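Local coordinates for CEL44C (Paenibacillus polymyxa, PDB 2YIH), which hydrolyses xyloglucan, and probably cellulose, as the family 44 glycoside hydrolase part of a longer, multidomain protein, at residues Ser106-Pro111 with Asp160-Phe165; Ser214-Val219 with Ala226-Pro231. The protein carries 8 engineered substitutions. All blocks are in the same frame, centred on the assembly; numbering follows the deposited sequence.

Contact 1 (Ser106-Pro111 with Asp160-Phe165); sequences SLVTLP and DEFVHF
The ring of Phe162 meets Leu110 and Val108 at its edge, and neither strand residue lies over a face. This is strand-to-helix packing in the TIM barrel of the GH44 domain. Leu110 CD2 lies in the plane of the ring, 3.8 Å from Phe162 CD2 and 3.9 Å from Phe162 CE2. Val108 CG1 is also near that plane, 4.4 Å from Phe162 CE2. Beyond these two segments, Trp55 meets the same ring with its plane turned by about 40°, and Val92 of helix 90-102 touches it too.

Strand 105-110 leads by a long connection to helix 159-170, and the chain then enters the neighbouring parallel strand 181-184, a beta-alpha-beta crossover. The axes of segments 106-110 and 160-165 run nearly antiparallel, at 157°, and come within 11.0 Å of each other. Phe162 bridges much of this gap because its CG is anti to the backbone N (chi1 175°), which directs the ring to the barrel wall. The interface is entirely apolar and buried. Its helix side lies near the calcium site, with the Phe162 side chain about 10 Å from the ion. The other methyl of Leu110, CD1, packs on Val163 CG2 at 4.2 Å.

Contact 2 (Ser214-Val219 with Ala226-Pro231); sequences SLSKAV and AEVFGP. Unlike the reference sequence in segment 226-231: Val228 (reference Ile).
Val228, which differs from the reference sequence, is the main strand residue of this contact, and Ser216 and Val219 meet it from the helix. Ser216 OG rests against the branched end of Val228. It is 3.7 Å from Val228 CG2, 3.8 Å from Val228 CG1 and 4.0 Å from Val228 CB, so the oxygen faces the fork rather than a single methyl. With its OG anti to the backbone N (chi1 -173°), Ser216 places a polar atom on an apolar surface. That oxygen is buried but satisfied, since Ser216 OG is hydrogen-bonded to the carbonyl O of Leu277. The hydroxyl thus ties the helix to the chain just ahead of strand 280-285 while its flank packs on Val228.

Val219 sits one helical turn further on and points at the strand. Its CG1 is 4.4 Å from Val228 CG2, so this one methyl is touched by both helix residues. Val219 also packs on Tyr182 of the adjoining strand 181-184. The backbones are closest at Ser216 and Val228, whose CA atoms are 6.8 Å apart. Val228 is backbone-bonded to Val280 of strand 280-285.

Helix 205-222 and strand 227-233 are joined by a short connection. Strand 181-184, helix 205-222 and strand 227-233 form a beta-alpha-beta crossover, the connection by which neighbouring parallel strands of a TIM barrel are joined, with the helix on the outer wall.

Contacts 1 and 2 are both buried, and both pack a helix on the outside of the same parallel barrel. Strands 105-110 and 227-233 flank strand 181-184, so the two contacts are close neighbours, with centres 10 Å apart. They meet where Leu110 CD1 lies 3.5 Å from Val219 CG2. The helices also touch, at Asp160 CB and Ala218 O. Inside the barrel, Leu107 CD1 packs on Phe229 CD1 at 3.5 Å. Their chemistry differs. Contact 1 is wholly apolar, built on an aromatic ring, and lies near the calcium site. Contact 2 uses smaller side chains, includes a buried hydroxyl and is away from the annotated sites.

Contact 1 (Ser106-Pro111 with Asp160-Phe165)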
loop_
_atom_site.group_PDB
_atom_site.type_symbol
_atom_site.label_atom_id
_atom_site.label_comp_id
_atom_site.label_asym_id
_atom_site.label_seq_id
_atom_site.Cartn_x
_atom_site.Cartn_y
_atom_site.Cartn_z
ATOM N N SER A 106 2.633 8.133 9.112
ATOM C CA SER A 106 1.631 8.800 8.289
ATOM C C SER A 106 2.224 9.165 6.938
ATOM O O SER A 106 3.220 9.892 6.879
ATOM C CB SER A 106 1.179 10.129 8.939
ATOM O OG SER A 106 0.364 9.884 10.084
ATOM N N LEU A 107 1.542 8.743 5.875
ATOM C CA LEU A 107 1.859 9.183 4.510
ATOM C C LEU A 107 0.751 10.105 4.046
ATOM O O LEU A 107 -0.392 9.695 3.967
ATOM C CB LEU A 107 1.915 7.967 3.587
ATOM C CG LEU A 107 2.096 8.205 2.068
ATOM C CD1 LEU A 107 3.369 9.077 1.787
ATOM C CD2 LEU A 107 2.200 6.858 1.346
ATOM N N VAL A 108 1.094 11.364 3.786
ATOM C CA VAL A 108 0.128 12.399 3.436
ATOM C C VAL A 108 0.328 12.849 1.964
ATOM O O VAL A 108 1.409 13.274 1.555
ATOM C CB VAL A 108 0.341 13.603 4.387
ATOM C CG1 VAL A 108 -0.520 14.809 3.979
ATOM C CG2 VAL A 108 0.046 13.179 5.860
ATOM N N THR A 109 -0.734 12.786 1.182
ATOM C CA THR A 109 -0.650 13.223 -0.213
ATOM C C THR A 109 -0.682 14.743 -0.306
ATOM O O THR A 109 -1.490 15.399 0.382
ATOM C CB THR A 109 -1.845 12.639 -0.985
ATOM O OG1 THR A 109 -1.760 11.210 -0.904
ATOM C CG2 THR A 109 -1.835 13.031 -2.486
ATOM N N LEU A 110 0.090 15.261 -1.265
ATOM C CA LEU A 110 0.157 16.716 -1.560
ATOM C C LEU A 110 -0.327 16.870 -2.985
ATOM O O LEU A 110 -0.239 15.922 -3.779
ATOM C CB LEU A 110 1.607 17.206 -1.458
ATOM C CG LEU A 110 2.194 17.073 -0.038
ATOM C CD1 LEU A 110 3.613 17.611 -0.047
ATOM C CD2 LEU A 110 1.345 17.867 0.937
ATOM N N PRO A 111 -0.865 18.053 -3.328
ATOM C CA PRO A 111 -1.510 18.184 -4.660
ATOM C C PRO A 111 -0.488 18.572 -5.752
ATOM O O PRO A 111 0.373 19.432 -5.506
ATOM C CB PRO A 111 -2.489 19.361 -4.455
ATOM C CG PRO A 111 -1.786 20.224 -3.398
ATOM C CD PRO A 111 -1.098 19.221 -2.450
ATOM N N ASP A 160 4.249 24.522 0.327
ATOM C CA ASP A 160 5.284 24.577 1.354
ATOM C C ASP A 160 4.805 25.249 2.647
ATOM O O ASP A 160 5.280 24.917 3.735
ATOM C CB ASP A 160 6.636 25.132 0.820
ATOM C CG ASP A 160 6.585 26.606 0.432
ATOM O OD1 ASP A 160 5.506 27.217 0.309
ATOM O OD2 ASP A 160 7.690 27.154 0.212
ATOM N N GLU A 161 3.826 26.142 2.527
ATOM C CA GLU A 161 3.153 26.735 3.682
ATOM C C GLU A 161 2.427 25.655 4.493
ATOM O O GLU A 161 2.433 25.659 5.724
ATOM C CB GLU A 161 2.173 27.823 3.227
ATOM C CG GLU A 161 1.556 28.576 4.409
ATOM C CD GLU A 161 0.875 29.847 3.975
ATOM O OE1 GLU A 161 -0.056 29.773 3.164
ATOM O OE2 GLU A 161 1.329 30.932 4.391
ATOM N N PHE A 162 1.806 24.725 3.790
ATOM C CA PHE A 162 1.131 23.645 4.467
ATOM C C PHE A 162 2.165 22.748 5.178
ATOM O O PHE A 162 1.938 22.284 6.311
ATOM C CB PHE A 162 0.341 22.848 3.439
ATOM C CG PHE A 162 -0.303 21.613 4.010
ATOM C CD1 PHE A 162 -1.126 21.709 5.138
ATOM C CD2 PHE A 162 -0.043 20.373 3.457
ATOM C CE1 PHE A 162 -1.735 20.566 5.659
ATOM C CE2 PHE A 162 -0.646 19.221 3.988
ATOM C CZ PHE A 162 -1.503 19.345 5.065
ATOM N N VAL A 163 3.241 22.400 4.477
ATOM C CA VAL A 163 4.268 21.581 5.118
ATOM C C VAL A 163 4.861 22.305 6.335
ATOM O O VAL A 163 5.061 21.716 7.406
ATOM C CB VAL A 163 5.371 21.108 4.137
ATOM C CG1 VAL A 163 6.432 20.231 4.894
ATOM C CG2 VAL A 163 4.748 20.303 3.000
ATOM N N HIS A 164 5.087 23.607 6.203
ATOM C CA HIS A 164 5.542 24.382 7.358
ATOM C C HIS A 164 4.564 24.318 8.539
ATOM O O HIS A 164 4.995 24.257 9.706
ATOM C CB HIS A 164 5.808 25.846 6.936
ATOM C CG HIS A 164 6.023 26.780 8.082
ATOM N ND1 HIS A 164 7.275 27.048 8.599
ATOM C CD2 HIS A 164 5.152 27.534 8.792
ATOM C CE1 HIS A 164 7.159 27.905 9.601
ATOM N NE2 HIS A 164 5.879 28.206 9.747
ATOM N N PHE A 165 3.261 24.413 8.249
ATOM C CA PHE A 165 2.192 24.287 9.237
ATOM C C PHE A 165 2.276 22.955 10.002
ATOM O O PHE A 165 2.166 22.947 11.231
ATOM C CB PHE A 165 0.820 24.474 8.547
ATOM C CG PHE A 165 -0.368 24.166 9.407
ATOM C CD1 PHE A 165 -0.961 25.165 10.190
ATOM C CD2 PHE A 165 -0.948 22.888 9.392
ATOM C CE1 PHE A 165 -2.081 24.871 10.994
ATOM C CE2 PHE A 165 -2.100 22.620 10.136
ATOM C CZ PHE A 165 -2.643 23.599 10.954
#

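Contact 2 (Ser214-Val219 with Ala226-Pro231)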
loop_
_atom_site.group_PDB
_atom_site.type_symbol
_atom_site.label_atom_id
_atom_site.label_comp_id
_atom_site.label_asym_id
_atom_site.label_seq_id
_atom_site.Cartn_x
_atom_site.Cartn_y
_atom_site.Cartn_z
ATOM N N SER A 214 9.638 20.023 -9.083
ATOM C CA SER A 214 9.254 21.297 -8.453
ATOM C C SER A 214 8.604 21.109 -7.070
ATOM O O SER A 214 8.918 21.832 -6.125
ATOM C CB SER A 214 8.307 22.096 -9.365
ATOM O OG SER A 214 7.945 23.314 -8.725
ATOM N N LEU A 215 7.711 20.132 -6.947
ATOM C CA LEU A 215 6.988 19.946 -5.678
ATOM C C LEU A 215 7.959 19.340 -4.641
ATOM O O LEU A 215 8.003 19.789 -3.488
ATOM C CB LEU A 215 5.765 19.038 -5.879
ATOM C CG LEU A 215 5.012 18.624 -4.601
ATOM C CD1 LEU A 215 4.638 19.820 -3.723
ATOM C CD2 LEU A 215 3.736 17.816 -5.064
ATOM N N SER A 216 8.762 18.368 -5.070
ATOM C CA SER A 216 9.668 17.690 -4.147
ATOM C C SER A 216 10.668 18.693 -3.592
ATOM O O SER A 216 10.893 18.736 -2.378
ATOM C CB SER A 216 10.424 16.541 -4.822
ATOM O OG SER A 216 11.160 15.829 -3.831
ATOM N N LYS A 217 11.215 19.552 -4.461
ATOM C CA LYS A 217 12.136 20.602 -3.964
ATOM C C LYS A 217 11.496 21.469 -2.901
ATOM O O LYS A 217 12.137 21.787 -1.893
ATOM C CB LYS A 217 12.590 21.505 -5.110
ATOM C CG LYS A 217 13.602 20.809 -5.968
ATOM C CD LYS A 217 13.723 21.538 -7.304
ATOM C CE LYS A 217 13.961 23.017 -7.144
ATOM N NZ LYS A 217 14.298 23.596 -8.497
ATOM N N ALA A 218 10.257 21.883 -3.144
ATOM C CA ALA A 218 9.570 22.739 -2.186
ATOM C C ALA A 218 9.389 22.064 -0.845
ATOM O O ALA A 218 9.501 22.702 0.178
ATOM C CB ALA A 218 8.218 23.219 -2.740
ATOM N N VAL A 219 9.036 20.783 -0.860
ATOM C CA VAL A 219 8.851 20.037 0.383
ATOM C C VAL A 219 10.177 19.881 1.145
ATOM O O VAL A 219 10.217 20.068 2.363
ATOM C CB VAL A 219 8.277 18.646 0.070
ATOM C CG1 VAL A 219 8.210 17.764 1.379
ATOM C CG2 VAL A 219 6.870 18.808 -0.591
ATOM N N ALA A 226 11.851 14.330 5.379
ATOM C CA ALA A 226 10.558 13.709 4.966
ATOM C C ALA A 226 10.806 12.850 3.742
ATOM O O ALA A 226 11.555 13.259 2.856
ATOM C CB ALA A 226 9.536 14.793 4.635
ATOM N N GLU A 227 10.117 11.712 3.645
ATOM C CA GLU A 227 10.257 10.810 2.505
ATOM C C GLU A 227 9.238 11.168 1.448
ATOM O O GLU A 227 8.049 11.246 1.739
ATOM C CB GLU A 227 10.033 9.378 2.959
ATOM C CG GLU A 227 11.134 8.931 3.948
ATOM C CD GLU A 227 10.977 7.484 4.366
ATOM O OE1 GLU A 227 9.887 7.110 4.796
ATOM O OE2 GLU A 227 11.912 6.681 4.099
ATOM N N VAL A 228 9.711 11.388 0.226
ATOM C CA VAL A 228 8.818 11.742 -0.903
ATOM C C VAL A 228 8.533 10.496 -1.730
ATOM O O VAL A 228 9.472 9.799 -2.186
ATOM C CB VAL A 228 9.448 12.882 -1.761
ATOM C CG1 VAL A 228 8.765 13.006 -3.160
ATOM C CG2 VAL A 228 9.414 14.211 -0.951
ATOM N N PHE A 229 7.243 10.239 -1.954
ATOM C CA PHE A 229 6.775 9.022 -2.643
ATOM C C PHE A 229 6.237 9.440 -4.013
ATOM O O PHE A 229 5.423 10.400 -4.099
ATOM C CB PHE A 229 5.567 8.433 -1.913
ATOM C CG PHE A 229 5.890 7.714 -0.632
ATOM C CD1 PHE A 229 6.553 8.379 0.420
ATOM C CD2 PHE A 229 5.483 6.408 -0.459
ATOM C CE1 PHE A 229 6.819 7.714 1.631
ATOM C CE2 PHE A 229 5.705 5.733 0.746
ATOM C CZ PHE A 229 6.369 6.397 1.784
ATOM N N GLY A 230 6.678 8.751 -5.058
ATOM C CA GLY A 230 6.125 8.989 -6.405
ATOM C C GLY A 230 6.399 7.797 -7.290
ATOM O O GLY A 230 7.275 7.006 -6.978
ATOM N N PRO A 231 5.757 7.722 -8.479
ATOM C CA PRO A 231 4.760 8.630 -9.005
ATOM C C PRO A 231 3.328 8.218 -8.685
ATOM O O PRO A 231 2.397 8.863 -9.190
ATOM C CB PRO A 231 4.996 8.584 -10.547
ATOM C CG PRO A 231 5.989 7.364 -10.800
ATOM C CD PRO A 231 6.068 6.650 -9.427
#